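Local coordinates for protein cysteine synthase (Fusobacterium nucleatum subsp. nucleatum strain ATCC 25586, PDB 5XEM) that probably makes L-cysteine and acetate from O-acetyl-L-serine and hydrogen sulfide with pyridoxal 5'-phosphate as cofactor, produces hydrogen sulfide, and binds L-lanthionine as a Schiff base with the cofactor, at residues Ile22-Thr27 with Phe261-Leu266; Ala50-Glu55 with Asn149-Lys154; Gly61-Asp66 with Lys140-Asn145; Leu122-Cys127 with Gly226-Gly231; Val174-Thr179 with Phe202-Ala207. All blocks are in the same frame, centred on the assembly; numbering follows the deposited sequence.

Contact 1 of 5, residues Ile22-Thr27 with Phe261-Leu266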
# COMPACT_ATOMS: atom_id res chain seq x y z
N ILE A 22 15.52 -8.25 8.61
CA ILE A 22 16.23 -6.97 8.69
C ILE A 22 17.71 -7.24 8.42
O ILE A 22 18.33 -8.04 9.12
CB ILE A 22 16.01 -6.31 10.07
CG1 ILE A 22 14.53 -5.94 10.24
CG2 ILE A 22 16.86 -5.06 10.26
CD1 ILE A 22 14.06 -4.79 9.37
N ASN A 23 18.25 -6.58 7.40
CA ASN A 23 19.59 -6.90 6.88
C ASN A 23 20.63 -5.82 7.04
O ASN A 23 21.81 -6.12 7.09
CB ASN A 23 19.55 -7.20 5.39
CG ASN A 23 18.56 -8.25 5.04
OD1 ASN A 23 18.70 -9.39 5.45
ND2 ASN A 23 17.54 -7.87 4.25
N ASN A 24 20.20 -4.57 7.06
CA ASN A 24 21.13 -3.48 6.99
C ASN A 24 21.31 -2.82 8.34
O ASN A 24 22.44 -2.49 8.71
CB ASN A 24 20.71 -2.51 5.90
CG ASN A 24 20.68 -3.16 4.53
OD1 ASN A 24 19.83 -2.86 3.67
ND2 ASN A 24 21.63 -4.07 4.30
N ILE A 25 20.23 -2.72 9.12
CA ILE A 25 20.29 -2.13 10.44
C ILE A 25 20.91 -3.12 11.41
O ILE A 25 20.56 -4.30 11.39
CB ILE A 25 18.88 -1.75 10.93
CG1 ILE A 25 18.26 -0.68 10.03
CG2 ILE A 25 18.90 -1.25 12.36
CD1 ILE A 25 16.81 -0.41 10.36
N ASP A 26 21.80 -2.66 12.29
CA ASP A 26 22.43 -3.57 13.24
C ASP A 26 21.39 -4.10 14.20
O ASP A 26 20.69 -3.33 14.82
CB ASP A 26 23.53 -2.86 14.04
CG ASP A 26 24.37 -3.83 14.89
OD1 ASP A 26 24.14 -5.05 14.80
OD2 ASP A 26 25.25 -3.35 15.62
N THR A 27 21.27 -5.42 14.31
CA THR A 27 20.28 -6.05 15.20
C THR A 27 20.93 -6.86 16.36
O THR A 27 20.27 -7.68 17.04
CB THR A 27 19.25 -6.89 14.38
OG1 THR A 27 19.89 -7.99 13.72
CG2 THR A 27 18.56 -5.99 13.32
N PHE A 261 14.92 4.44 5.20
CA PHE A 261 16.27 4.74 4.65
C PHE A 261 17.13 3.53 4.42
O PHE A 261 17.84 3.46 3.41
CB PHE A 261 17.06 5.65 5.59
CG PHE A 261 16.59 7.07 5.64
CD1 PHE A 261 15.78 7.63 4.67
CD2 PHE A 261 17.00 7.88 6.71
CE1 PHE A 261 15.39 8.96 4.75
CE2 PHE A 261 16.61 9.22 6.80
CZ PHE A 261 15.80 9.76 5.81
N LYS A 262 17.16 2.62 5.38
CA LYS A 262 18.13 1.50 5.39
C LYS A 262 17.56 0.18 4.92
O LYS A 262 18.30 -0.66 4.41
CB LYS A 262 18.71 1.31 6.80
CG LYS A 262 19.29 2.55 7.43
CD LYS A 262 20.39 3.18 6.58
CE LYS A 262 21.05 4.35 7.32
NZ LYS A 262 21.64 5.34 6.38
N GLU A 263 16.25 -0.02 5.05
CA GLU A 263 15.64 -1.27 4.62
C GLU A 263 14.62 -1.15 3.48
O GLU A 263 14.13 -2.19 2.99
CB GLU A 263 14.97 -1.99 5.81
CG GLU A 263 15.85 -2.21 7.03
CD GLU A 263 16.90 -3.30 6.85
OE1 GLU A 263 16.73 -4.28 6.10
OE2 GLU A 263 17.96 -3.18 7.50
N GLY A 264 14.27 0.06 3.07
CA GLY A 264 13.18 0.25 2.11
C GLY A 264 11.82 -0.21 2.65
O GLY A 264 10.92 -0.53 1.89
N ILE A 265 11.66 -0.19 3.98
CA ILE A 265 10.40 -0.55 4.61
C ILE A 265 9.75 0.75 5.07
O ILE A 265 10.31 1.46 5.92
CB ILE A 265 10.60 -1.49 5.82
CG1 ILE A 265 11.14 -2.84 5.41
CG2 ILE A 265 9.31 -1.63 6.63
CD1 ILE A 265 11.69 -3.67 6.56
N LEU A 266 8.58 1.04 4.53
CA LEU A 266 7.84 2.24 4.86
C LEU A 266 6.70 1.83 5.78
O LEU A 266 5.63 1.41 5.34
CB LEU A 266 7.34 2.94 3.59
CG LEU A 266 6.68 4.31 3.77
CD1 LEU A 266 7.72 5.39 3.93
CD2 LEU A 266 5.79 4.67 2.58
O HOH W 1 17.10 -5.01 3.41
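Glu263, a buried glutamate, pins the loop joining strands 19-21 and 31-36 of the six-stranded sheet to helix 249-263 through three consecutive backbone N-H groups. The N of Asn23 reaches Glu263 OE1 at 3.0 Å, almost straight (178°) though 30° out of the carboxylate plane. Glu263 OE2 takes two donors: the N of Asn24 at 2.7 Å on its syn lone pair, and the N of Ile25 at 2.8 Å. Three N-H donors would favour the ionised acid and fix its rotation. Glutamate suits the place because its chain, bent at chi2 (-73°), spans the gap while CG touches the CD1 atoms of both Ile22 and Ile25. Further out, Gly264 leaves the helix with positive phi, and Ile265 sets its CD1 3.8 Å from Ile22 CD1. Asn23 ND2 bonds to Asn8 O of the second subunit and also to a water 3.0 Å from ND2 that lies 2.8 Å from Glu263 OE1.

Contact 2 of 5, residues Ala50-Glu55 with Asn149-Lys154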
# COMPACT_ATOMS: atom_id res chain seq x y z
N ALA A 50 -11.56 -6.00 11.09
CA ALA A 50 -12.74 -5.51 10.39
C ALA A 50 -13.49 -6.67 9.73
O ALA A 50 -14.71 -6.78 9.86
CB ALA A 50 -12.34 -4.46 9.35
N LEU A 51 -12.74 -7.51 9.03
CA LEU A 51 -13.34 -8.65 8.35
C LEU A 51 -13.98 -9.60 9.34
O LEU A 51 -15.14 -9.99 9.18
CB LEU A 51 -12.31 -9.41 7.54
CG LEU A 51 -12.85 -10.57 6.70
CD1 LEU A 51 -13.93 -10.09 5.74
CD2 LEU A 51 -11.71 -11.27 5.98
N LYS A 52 -13.23 -10.00 10.36
CA LYS A 52 -13.79 -10.98 11.27
C LYS A 52 -14.97 -10.44 12.08
O LYS A 52 -15.97 -11.15 12.26
CB LYS A 52 -12.75 -11.59 12.19
CG LYS A 52 -13.33 -12.81 12.92
CD LYS A 52 -12.32 -13.66 13.65
CE LYS A 52 -12.96 -14.86 14.33
NZ LYS A 52 -13.39 -15.91 13.37
N MET A 53 -14.88 -9.20 12.57
CA MET A 53 -16.00 -8.61 13.31
C MET A 53 -17.24 -8.54 12.44
O MET A 53 -18.37 -8.86 12.90
CB MET A 53 -15.65 -7.24 13.87
CG MET A 53 -14.60 -7.30 14.97
SD MET A 53 -14.35 -5.73 15.82
CE MET A 53 -13.71 -4.69 14.50
N ILE A 54 -17.07 -8.15 11.17
CA ILE A 54 -18.23 -8.03 10.29
C ILE A 54 -18.78 -9.40 9.93
O ILE A 54 -19.99 -9.63 10.03
CB ILE A 54 -17.93 -7.21 9.01
CG1 ILE A 54 -17.71 -5.75 9.35
CG2 ILE A 54 -19.09 -7.34 8.01
CD1 ILE A 54 -18.81 -5.07 10.12
N GLU A 55 -17.90 -10.31 9.52
CA GLU A 55 -18.34 -11.65 9.10
C GLU A 55 -19.04 -12.40 10.24
O GLU A 55 -20.11 -12.98 10.01
CB GLU A 55 -17.20 -12.46 8.56
CG GLU A 55 -16.81 -12.06 7.15
CD GLU A 55 -15.81 -13.03 6.57
OE1 GLU A 55 -15.07 -13.72 7.30
OE2 GLU A 55 -15.75 -13.06 5.33
N ASN A 149 -14.74 -6.43 21.52
CA ASN A 149 -15.14 -7.56 20.67
C ASN A 149 -14.06 -8.61 20.62
O ASN A 149 -12.97 -8.36 20.10
CB ASN A 149 -15.49 -7.04 19.27
CG ASN A 149 -16.24 -8.04 18.41
OD1 ASN A 149 -16.03 -9.24 18.49
ND2 ASN A 149 -17.11 -7.53 17.54
N VAL A 150 -14.34 -9.81 21.14
CA VAL A 150 -13.31 -10.86 21.12
C VAL A 150 -12.87 -11.26 19.73
O VAL A 150 -11.80 -11.83 19.57
CB VAL A 150 -13.68 -12.14 21.90
CG1 VAL A 150 -13.94 -11.77 23.35
CG2 VAL A 150 -14.85 -12.84 21.26
N ASN A 151 -13.67 -10.95 18.72
CA ASN A 151 -13.27 -11.22 17.34
C ASN A 151 -12.08 -10.39 16.86
O ASN A 151 -11.49 -10.70 15.80
CB ASN A 151 -14.45 -11.09 16.39
CG ASN A 151 -15.47 -12.19 16.58
OD1 ASN A 151 -15.09 -13.36 16.70
ND2 ASN A 151 -16.75 -11.82 16.68
N ASN A 152 -11.74 -9.33 17.60
CA ASN A 152 -10.46 -8.63 17.39
C ASN A 152 -9.26 -9.56 17.72
O ASN A 152 -8.58 -10.06 16.80
CB ASN A 152 -10.52 -7.27 18.15
CG ASN A 152 -9.20 -6.57 18.27
OD1 ASN A 152 -8.13 -7.05 17.84
ND2 ASN A 152 -9.25 -5.38 18.89
N PRO A 153 -9.04 -9.90 19.00
CA PRO A 153 -7.92 -10.82 19.25
C PRO A 153 -8.06 -12.19 18.57
O PRO A 153 -7.05 -12.78 18.14
CB PRO A 153 -7.88 -10.96 20.78
CG PRO A 153 -9.17 -10.43 21.26
CD PRO A 153 -9.67 -9.43 20.24
N LYS A 154 -9.28 -12.71 18.44
CA LYS A 154 -9.42 -14.02 17.76
C LYS A 154 -8.98 -14.02 16.28
O LYS A 154 -8.50 -15.02 15.79
CB LYS A 154 -10.84 -14.57 17.85
CG LYS A 154 -11.19 -14.98 19.27
CD LYS A 154 -12.63 -15.48 19.45
CE LYS A 154 -12.91 -16.68 18.58
NZ LYS A 154 -13.05 -16.19 17.19
O HOH W 2 -18.42 -9.39 15.68
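Met53 lays its CG and SD over the side-chain amide of Asn149, CG standing 3.6 Å from ND2. Helix 46-60 packs here against the capped start of helix 151-167: the flexible, unbranched thioether follows the flat amide and continues onto Pro144, while Met53 CG also lies 4.1 Å from Asn151 CB. Asparagine suits the position before a helix because its short side chain can accept from a backbone N-H of the first turn: Asn149 OD1 accepts from the N of Asn151 at 2.9 Å, a capping bond whose donor is tilted 28° from the carbonyl plane. Asn149 ND2 is held by Pro144 O. With both ends of the amide engaged, the surface offered to Met53 cannot readily rotate. Nearby, Asn152 ND2 bonds to Gln146 O and to OG1 of Thr181, a pyridoxal phosphate-binding residue.

On the more open flank, Lys52 stretches past Asn151, the two side chains crossing at about a right angle. Its CG lies anti to the backbone N (chi1 -168°), which carries the aliphatic chain alongside the Asn151 carbonyl and brings CE to 3.5 Å from Asn151 OD1. Lys52 NZ and Lys154 NZ lie 3.8 Å apart; the salt bridge of Lys52 NZ to Glu158 probably offsets the like charges. Between the helices one water donates to Met53 O at 2.8 Å and accepts from Asn149 ND2 at 2.9 Å and Asn151 ND2 at 3.1 Å.

Contact 3 of 5, residues Gly61-Asp66 with Lys140-Asn145. With ACT (acetate ion), chain F.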
# COMPACT_ATOMS: atom_id res chain seq x y z
N GLY A 61 -26.65 -12.74 12.46
CA GLY A 61 -27.87 -12.05 12.11
C GLY A 61 -27.96 -10.65 12.65
O GLY A 61 -29.04 -10.07 12.66
N LEU A 62 -26.83 -10.07 13.04
CA LEU A 62 -26.76 -8.70 13.55
C LEU A 62 -26.58 -7.63 12.48
O LEU A 62 -26.68 -6.45 12.79
CB LEU A 62 -25.63 -8.60 14.57
CG LEU A 62 -25.88 -9.32 15.89
CD1 LEU A 62 -24.62 -9.34 16.75
CD2 LEU A 62 -27.03 -8.65 16.64
N ILE A 63 -26.33 -8.04 11.23
CA ILE A 63 -26.19 -7.11 10.12
C ILE A 63 -27.07 -7.57 8.97
O ILE A 63 -26.85 -8.64 8.42
CB ILE A 63 -24.71 -7.03 9.63
CG1 ILE A 63 -23.77 -6.60 10.77
CG2 ILE A 63 -24.57 -6.10 8.44
CD1 ILE A 63 -22.29 -6.60 10.37
N ASP A 64 -28.09 -6.77 8.67
CA ASP A 64 -28.95 -6.89 7.48
C ASP A 64 -28.42 -5.88 6.47
O ASP A 64 -27.54 -5.06 6.78
CB ASP A 64 -30.41 -6.49 7.82
CG ASP A 64 -31.02 -7.34 8.94
OD1 ASP A 64 -30.62 -8.49 9.11
OD2 ASP A 64 -31.93 -6.84 9.64
N LYS A 65 -29.00 -5.89 5.27
CA LYS A 65 -28.61 -4.98 4.19
C LYS A 65 -28.69 -3.53 4.61
O LYS A 65 -27.88 -2.71 4.17
CB LYS A 65 -29.52 -5.17 2.95
CG LYS A 65 -29.57 -6.59 2.39
CD LYS A 65 -30.72 -6.75 1.39
CE LYS A 65 -31.55 -8.00 1.64
NZ LYS A 65 -32.60 -7.76 2.67
N ASP A 66 -29.68 -3.20 5.45
CA ASP A 66 -29.92 -1.82 5.85
C ASP A 66 -29.38 -1.46 7.25
O ASP A 66 -29.70 -0.43 7.78
CB ASP A 66 -31.42 -1.48 5.76
CG ASP A 66 -32.30 -2.40 6.59
OD1 ASP A 66 -31.89 -3.56 6.84
OD2 ASP A 66 -33.40 -1.97 6.97
N LYS A 140 -31.56 0.64 12.67
CA LYS A 140 -30.81 -0.63 12.68
C LYS A 140 -29.32 -0.28 12.68
O LYS A 140 -28.88 0.49 11.83
CB LYS A 140 -31.12 -1.46 11.42
CG LYS A 140 -32.54 -2.00 11.28
CD LYS A 140 -32.51 -3.15 10.28
CE LYS A 140 -33.85 -3.74 9.94
NZ LYS A 140 -33.57 -4.72 8.84
N TYR A 141 -28.55 -0.82 13.63
CA TYR A 141 -27.12 -0.58 13.65
C TYR A 141 -26.39 -1.74 14.29
O TYR A 141 -27.00 -2.58 14.96
CB TYR A 141 -26.78 0.74 14.36
CG TYR A 141 -27.24 0.82 15.79
CD1 TYR A 141 -26.52 0.19 16.78
CD2 TYR A 141 -28.40 1.52 16.14
CE1 TYR A 141 -26.94 0.25 18.10
CE2 TYR A 141 -28.82 1.60 17.46
CZ TYR A 141 -28.09 0.95 18.42
OH TYR A 141 -28.49 1.00 19.73
N PHE A 142 -25.08 -1.79 14.02
CA PHE A 142 -24.19 -2.70 14.67
C PHE A 142 -22.92 -1.91 15.01
O PHE A 142 -22.36 -1.26 14.13
CB PHE A 142 -23.84 -3.87 13.74
CG PHE A 142 -22.81 -4.78 14.29
CD1 PHE A 142 -23.10 -5.59 15.37
CD2 PHE A 142 -21.53 -4.84 13.74
CE1 PHE A 142 -22.14 -6.42 15.92
CE2 PHE A 142 -20.58 -5.72 14.27
CZ PHE A 142 -20.89 -6.49 15.38
N VAL A 143 -22.47 -2.00 16.25
CA VAL A 143 -21.17 -1.40 16.64
C VAL A 143 -20.19 -2.53 16.78
O VAL A 143 -20.35 -3.33 17.67
CB VAL A 143 -21.30 -0.65 17.98
CG1 VAL A 143 -19.93 -0.02 18.39
CG2 VAL A 143 -22.38 0.41 17.88
N PRO A 144 -19.15 -2.61 15.91
CA PRO A 144 -18.18 -3.71 16.03
C PRO A 144 -17.48 -3.70 17.39
O PRO A 144 -17.27 -4.75 18.02
CB PRO A 144 -17.19 -3.43 14.89
CG PRO A 144 -17.98 -2.69 13.89
CD PRO A 144 -19.00 -1.89 14.63
N ASN A 145 -17.18 -2.49 17.87
CA ASN A 145 -16.41 -2.28 19.11
C ASN A 145 -15.12 -3.07 19.23
O ASN A 145 -15.00 -4.01 20.01
CB ASN A 145 -17.26 -2.43 20.35
CG ASN A 145 -16.68 -1.65 21.54
OD1 ASN A 145 -15.46 -1.48 21.63
ND2 ASN A 145 -17.54 -1.10 22.40
C ACT F . -21.00 0.29 21.95
O ACT F . -20.51 -0.84 22.00
OXT ACT F . -22.15 0.46 21.53
CH3 ACT F . -20.18 1.45 22.43
O HOH W 3 -27.37 -5.33 15.13
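The Phe142 ring is met obliquely by two aliphatic tips, Leu62 CD1 at 3.9 Å from CE1 and Ile63 CD1 at 3.9 Å from CD2. Its CG stands anti to the backbone N (chi1 174°), carrying the ring from the strand toward the loop, where a large apolar side chain can bridge to helix 46-60 and touch Ala57. The carboxylates of Asp64 and Asp66 share one ammonium group. Lys140, extended beyond CG, brings NZ to 2.8 Å from Asp64 OD2, on the anti side and 19° out of plane, and to 2.9 Å from Asp66 OD1, on its syn lone pair; the long, flexible lysine chain suits a place just before strand 141-142 where one ammonium must meet two acids. Between the apolar and charged ends, a water donates to Leu62 O at 2.7 Å and to Tyr141 O at 2.8 Å. A Schellman motif at Gly61 ends the helix before this loop. Asp64, Asp66 and Lys140 form a surface salt-bridge network, beside apolar packing of Phe142, at edge strand 141-142 of the parallel four-stranded sheet.

Contact 4 of 5, residues Leu122-Cys127 with Gly226-Gly231. With 85F ((2R)-2-azanyl-3-[(2R)-2-azanyl-3-oxidanyl-3-oxidanylidene-propyl]sulfanyl-propanoic acid), chain C.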
# COMPACT_ATOMS: atom_id res chain seq x y z
N LEU A 122 -9.55 14.99 24.05
CA LEU A 122 -10.34 14.03 24.84
C LEU A 122 -10.07 12.55 24.55
O LEU A 122 -10.60 11.69 25.26
CB LEU A 122 -11.82 14.31 24.64
CG LEU A 122 -12.27 15.74 24.99
CD1 LEU A 122 -13.73 15.95 24.62
CD2 LEU A 122 -12.01 16.04 26.46
N GLY A 123 -9.27 12.24 23.53
CA GLY A 123 -8.92 10.86 23.21
C GLY A 123 -10.09 10.02 22.69
O GLY A 123 -11.13 10.57 22.28
N MET A 124 -9.92 8.70 22.69
CA MET A 124 -10.95 7.78 22.15
C MET A 124 -12.20 7.70 23.01
O MET A 124 -13.27 7.30 22.54
CB MET A 124 -10.39 6.37 21.95
CG MET A 124 -9.28 6.30 20.90
SD MET A 124 -9.85 6.83 19.26
CE MET A 124 -11.27 5.79 19.15
N LYS A 125 -12.09 8.07 24.29
CA LYS A 125 -13.26 8.13 25.17
C LYS A 125 -14.35 9.03 24.55
O LYS A 125 -15.53 8.68 24.59
CB LYS A 125 -12.84 8.65 26.55
CG LYS A 125 -13.95 8.98 27.52
CD LYS A 125 -13.44 9.57 28.85
CE LYS A 125 -12.04 10.19 28.81
NZ LYS A 125 -11.77 11.45 28.01
N ALA A 126 -13.94 10.16 24.00
CA ALA A 126 -14.86 11.10 23.36
C ALA A 126 -15.54 10.46 22.15
O ALA A 126 -16.73 10.68 21.92
CB ALA A 126 -14.13 12.39 22.95
N CYS A 127 -14.77 9.70 21.37
CA CYS A 127 -15.32 8.98 20.22
C CYS A 127 -16.40 7.98 20.63
O CYS A 127 -17.48 7.95 20.03
CB CYS A 127 -14.20 8.22 19.50
SG CYS A 127 -12.89 9.33 18.93
N GLY A 226 -1.38 3.56 22.27
CA GLY A 226 -1.86 4.25 23.45
C GLY A 226 -3.28 3.84 23.76
O GLY A 226 -4.01 3.37 22.90
N MET A 227 -3.68 4.06 25.01
CA MET A 227 -4.98 3.64 25.53
C MET A 227 -5.68 4.84 26.12
O MET A 227 -5.29 5.30 27.18
CB MET A 227 -4.75 2.60 26.61
CG MET A 227 -4.37 1.26 26.00
SD MET A 227 -3.88 0.04 27.24
CE MET A 227 -3.38 -1.33 26.20
N SER A 228 -6.68 5.36 25.41
CA SER A 228 -7.35 6.60 25.82
C SER A 228 -8.86 6.52 25.96
O SER A 228 -9.57 7.55 25.90
CB SER A 228 -6.96 7.76 24.89
OG SER A 228 -7.40 7.61 23.55
N ILE A 229 -9.38 5.31 26.14
CA ILE A 229 -10.84 5.15 26.35
C ILE A 229 -11.25 5.29 27.82
O ILE A 229 -12.44 5.19 28.12
CB ILE A 229 -11.42 3.82 25.78
CG1 ILE A 229 -10.98 2.60 26.61
CG2 ILE A 229 -11.04 3.68 24.32
CD1 ILE A 229 -11.69 1.29 26.25
N GLY A 230 -10.30 5.50 28.72
CA GLY A 230 -10.60 5.67 30.15
C GLY A 230 -10.31 4.45 30.99
O GLY A 230 -10.82 4.30 32.11
N GLY A 231 -9.47 3.56 30.46
CA GLY A 231 -9.09 2.35 31.18
C GLY A 231 -8.46 1.39 30.20
O GLY A 231 -8.33 1.71 29.00
N 85F C . -5.43 1.46 16.12
CA 85F C . -6.86 1.47 16.51
CB 85F C . -7.07 2.32 17.78
SG 85F C . -6.41 1.59 19.26
CD 85F C . -6.87 2.69 20.61
CE 85F C . -6.30 4.13 20.51
NZ2 85F C . -4.86 4.13 20.25
CZ1 85F C . -6.56 4.83 21.87
OH1 85F C . -5.99 5.95 22.03
OH2 85F C . -7.28 4.29 22.75
C 85F C . -7.73 1.99 15.39
OXT 85F C . -7.27 1.90 14.23
O 85F C . -8.86 2.44 15.69
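Ser228 holds OG between its own backbone N and carbonyl carbon (chi1 65°), a rotamer that points the hydroxyl at the N of Met124, 2.9 Å away and nearly straight (172°). Met124, with CG anti to its carbonyl carbon and its chain bent at chi2 and chi3, sets CB 3.6 Å from Ile229 CG2 and turns its CG onto the carboxylate carbon of the bound lanthionine. Beside them the N of Lys125 bonds to Ser228 O at 3.0 Å, coming from above the carbonyl plane. Gly123 fits because the Ser228 CB comes so near that a side chain there would clash, and its positive phi also favours glycine. Lys125 folds back so that NZ reaches Leu122 O.

The pocket loop 226-231 is thereby tied to helix 123-136 near its beginning. It grips one amino acid end of the ligand: Ser228 OG donates to OH1 at 2.7 Å, Ser228 N to OH2 at 2.9 Å, and the ligand's NZ2 donates to Gly226 O at 2.9 Å. Accepting from Met124 N while giving its proton to the ligand, the Ser228 hydroxyl joins helix, loop and carboxylate in one chain of hydrogen bonds and would probably be polarised by it.

Contact 5 of 5, residues Val174-Thr179 with Phe202-Ala207. With PLP (pyridoxal-5'-phosphate), chain D.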
# COMPACT_ATOMS: atom_id res chain seq x y z
N VAL A 174 10.88 -14.64 20.26
CA VAL A 174 10.33 -13.42 20.84
C VAL A 174 9.31 -12.77 19.85
O VAL A 174 9.50 -12.82 18.66
CB VAL A 174 11.46 -12.41 21.14
CG1 VAL A 174 10.88 -11.16 21.78
CG2 VAL A 174 12.54 -13.02 22.06
N PHE A 175 8.22 -12.24 20.37
CA PHE A 175 7.22 -11.52 19.58
C PHE A 175 7.01 -10.19 20.28
O PHE A 175 6.80 -10.17 21.50
CB PHE A 175 5.91 -12.33 19.51
CG PHE A 175 4.74 -11.58 18.93
CD1 PHE A 175 4.74 -11.22 17.60
CD2 PHE A 175 3.63 -11.26 19.72
CE1 PHE A 175 3.67 -10.52 17.04
CE2 PHE A 175 2.56 -10.57 19.18
CZ PHE A 175 2.58 -10.19 17.84
N ILE A 176 7.09 -9.08 19.54
CA ILE A 176 6.97 -7.75 20.11
C ILE A 176 5.94 -7.03 19.27
O ILE A 176 6.05 -7.03 18.04
CB ILE A 176 8.33 -7.00 20.16
CG1 ILE A 176 9.26 -7.71 21.16
CG2 ILE A 176 8.11 -5.54 20.56
CD1 ILE A 176 10.71 -7.29 21.14
N CYS A 177 4.94 -6.43 19.93
CA CYS A 177 3.79 -5.84 19.25
C CYS A 177 3.32 -4.56 19.94
O CYS A 177 3.20 -4.52 21.18
CB CYS A 177 2.65 -6.86 19.21
SG CYS A 177 1.26 -6.42 18.16
N GLY A 178 3.04 -3.53 19.15
CA GLY A 178 2.51 -2.30 19.69
C GLY A 178 1.08 -2.48 20.15
O GLY A 178 0.39 -3.36 19.65
N THR A 179 0.63 -1.66 21.09
CA THR A 179 -0.73 -1.77 21.62
C THR A 179 -1.54 -0.47 21.54
O THR A 179 -1.01 0.64 21.69
CB THR A 179 -0.75 -2.23 23.11
OG1 THR A 179 -0.08 -1.25 23.94
CG2 THR A 179 -0.08 -3.59 23.23
N PHE A 202 5.87 -9.54 24.17
CA PHE A 202 5.91 -8.22 24.79
C PHE A 202 5.04 -7.20 24.04
O PHE A 202 5.26 -7.01 22.84
CB PHE A 202 7.33 -7.67 24.82
CG PHE A 202 8.34 -8.58 25.47
CD1 PHE A 202 9.04 -9.50 24.72
CD2 PHE A 202 8.63 -8.46 26.82
CE1 PHE A 202 9.97 -10.33 25.31
CE2 PHE A 202 9.58 -9.29 27.42
CZ PHE A 202 10.25 -10.21 26.66
N PRO A 203 4.13 -6.52 24.76
CA PRO A 203 3.44 -5.35 24.25
C PRO A 203 4.33 -4.11 24.37
O PRO A 203 5.21 -4.06 25.27
CB PRO A 203 2.23 -5.25 25.17
CG PRO A 203 2.75 -5.69 26.49
CD PRO A 203 3.79 -6.73 26.19
N VAL A 204 4.10 -3.12 23.49
CA VAL A 204 4.77 -1.85 23.57
C VAL A 204 3.70 -0.78 23.74
O VAL A 204 2.63 -0.86 23.14
CB VAL A 204 5.60 -1.53 22.29
CG1 VAL A 204 6.42 -0.26 22.53
CG2 VAL A 204 6.47 -2.72 21.86
N GLU A 205 3.97 0.19 24.60
CA GLU A 205 3.09 1.36 24.76
C GLU A 205 3.90 2.64 24.63
O GLU A 205 5.14 2.60 24.67
CB GLU A 205 2.34 1.26 26.10
CG GLU A 205 3.19 1.50 27.33
CD GLU A 205 2.41 1.38 28.64
OE1 GLU A 205 1.17 1.23 28.59
OE2 GLU A 205 3.05 1.44 29.71
N PRO A 206 3.24 3.78 24.42
CA PRO A 206 4.00 5.02 24.32
C PRO A 206 4.64 5.37 25.66
O PRO A 206 3.95 5.34 26.70
CB PRO A 206 2.94 6.06 23.95
CG PRO A 206 1.81 5.28 23.41
CD PRO A 206 1.82 3.99 24.13
N ALA A 207 5.91 5.74 25.64
CA ALA A 207 6.57 6.18 26.88
C ALA A 207 5.87 7.36 27.52
O ALA A 207 5.88 7.44 28.74
CB ALA A 207 8.05 6.50 26.64
N1 PLP D . -0.52 0.82 15.28
C2 PLP D . -1.46 1.42 14.53
C2A PLP D . -1.05 2.23 13.30
C3 PLP D . -2.83 1.29 14.84
O3 PLP D . -3.76 1.89 14.06
C4 PLP D . -3.21 0.55 15.96
C4A PLP D . -4.68 0.39 16.34
C5 PLP D . -2.21 -0.06 16.71
C6 PLP D . -0.87 0.09 16.34
C5A PLP D . -2.50 -0.90 17.94
O4P PLP D . -3.11 -2.18 17.53
P PLP D . -4.15 -3.00 18.48
O1P PLP D . -4.36 -4.30 17.93
O2P PLP D . -5.32 -2.14 18.54
O3P PLP D . -3.49 -2.98 19.81
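Phe202 meets Val174 with the edge of its ring, CE1 lying 3.7 Å from CG1, while Ile176 CG1 approaches the same ring obliquely. Further along that face of the sheet, Ile176 and Val204 cross at a slant with their CG2 atoms 3.5 Å apart; beta-branched residues suit such extended strands. Gly178, paired with Val204, has no side chain. Just past the strand, Thr179 lies side by side with Pro203, pointing the same way, and Thr179 CG2 comes tightly to 3.4 Å from Pro203 CB. The Thr179 hydroxyl, set between its backbone N and carbonyl carbon (chi1 63°), reaches back to Val204 O at 2.9 Å from above the carbonyl plane, while the N of Thr179 bonds to the same oxygen at 3.0 Å, so two bonds from Thr179 grip Val204 O just beyond strand 174-178. Thr179 CA lies 3.5 Å from PLP O3P. The strands run parallel, the N of Cys177 bonding to Phe202 O and the N of Val204 to Cys177 O.

Strand 174-178, helix 183-195 and strand 200-206 make a beta-alpha-beta crossover. Helix 183-195 covers the Cys177 and Pro203 face, helix 269-284 packs on Ile176 and Val204, and strands 291-296 and 245-247 flank the pair on its two sides.

The five contacts spread through one pyridoxal-phosphate enzyme fold built around two sheets. Contact 5 joins neighbouring strands of the six-stranded sheet, and contact 1 lies beyond the edge strand 19-21 of that sheet, about 19 Å away between centres. Contact 3 borders the edge strand 141-142 of the four-stranded sheet, about 43 Å from contact 1 between centres. Contacts 2 and 3 touch through Asn149 ND2 and Pro144 O, and helix 46-60 runs on into loop 61-66. Contact 4 lines the lanthionine pocket, while contact 5 borders the cofactor phosphate; they meet where Gly226 N lies 3.0 Å from Thr179 O. Along the chain, contact 1 spans all the others; the segments of contact 4 alternate with those of contacts 2 and 3, and contact 5 falls within its span.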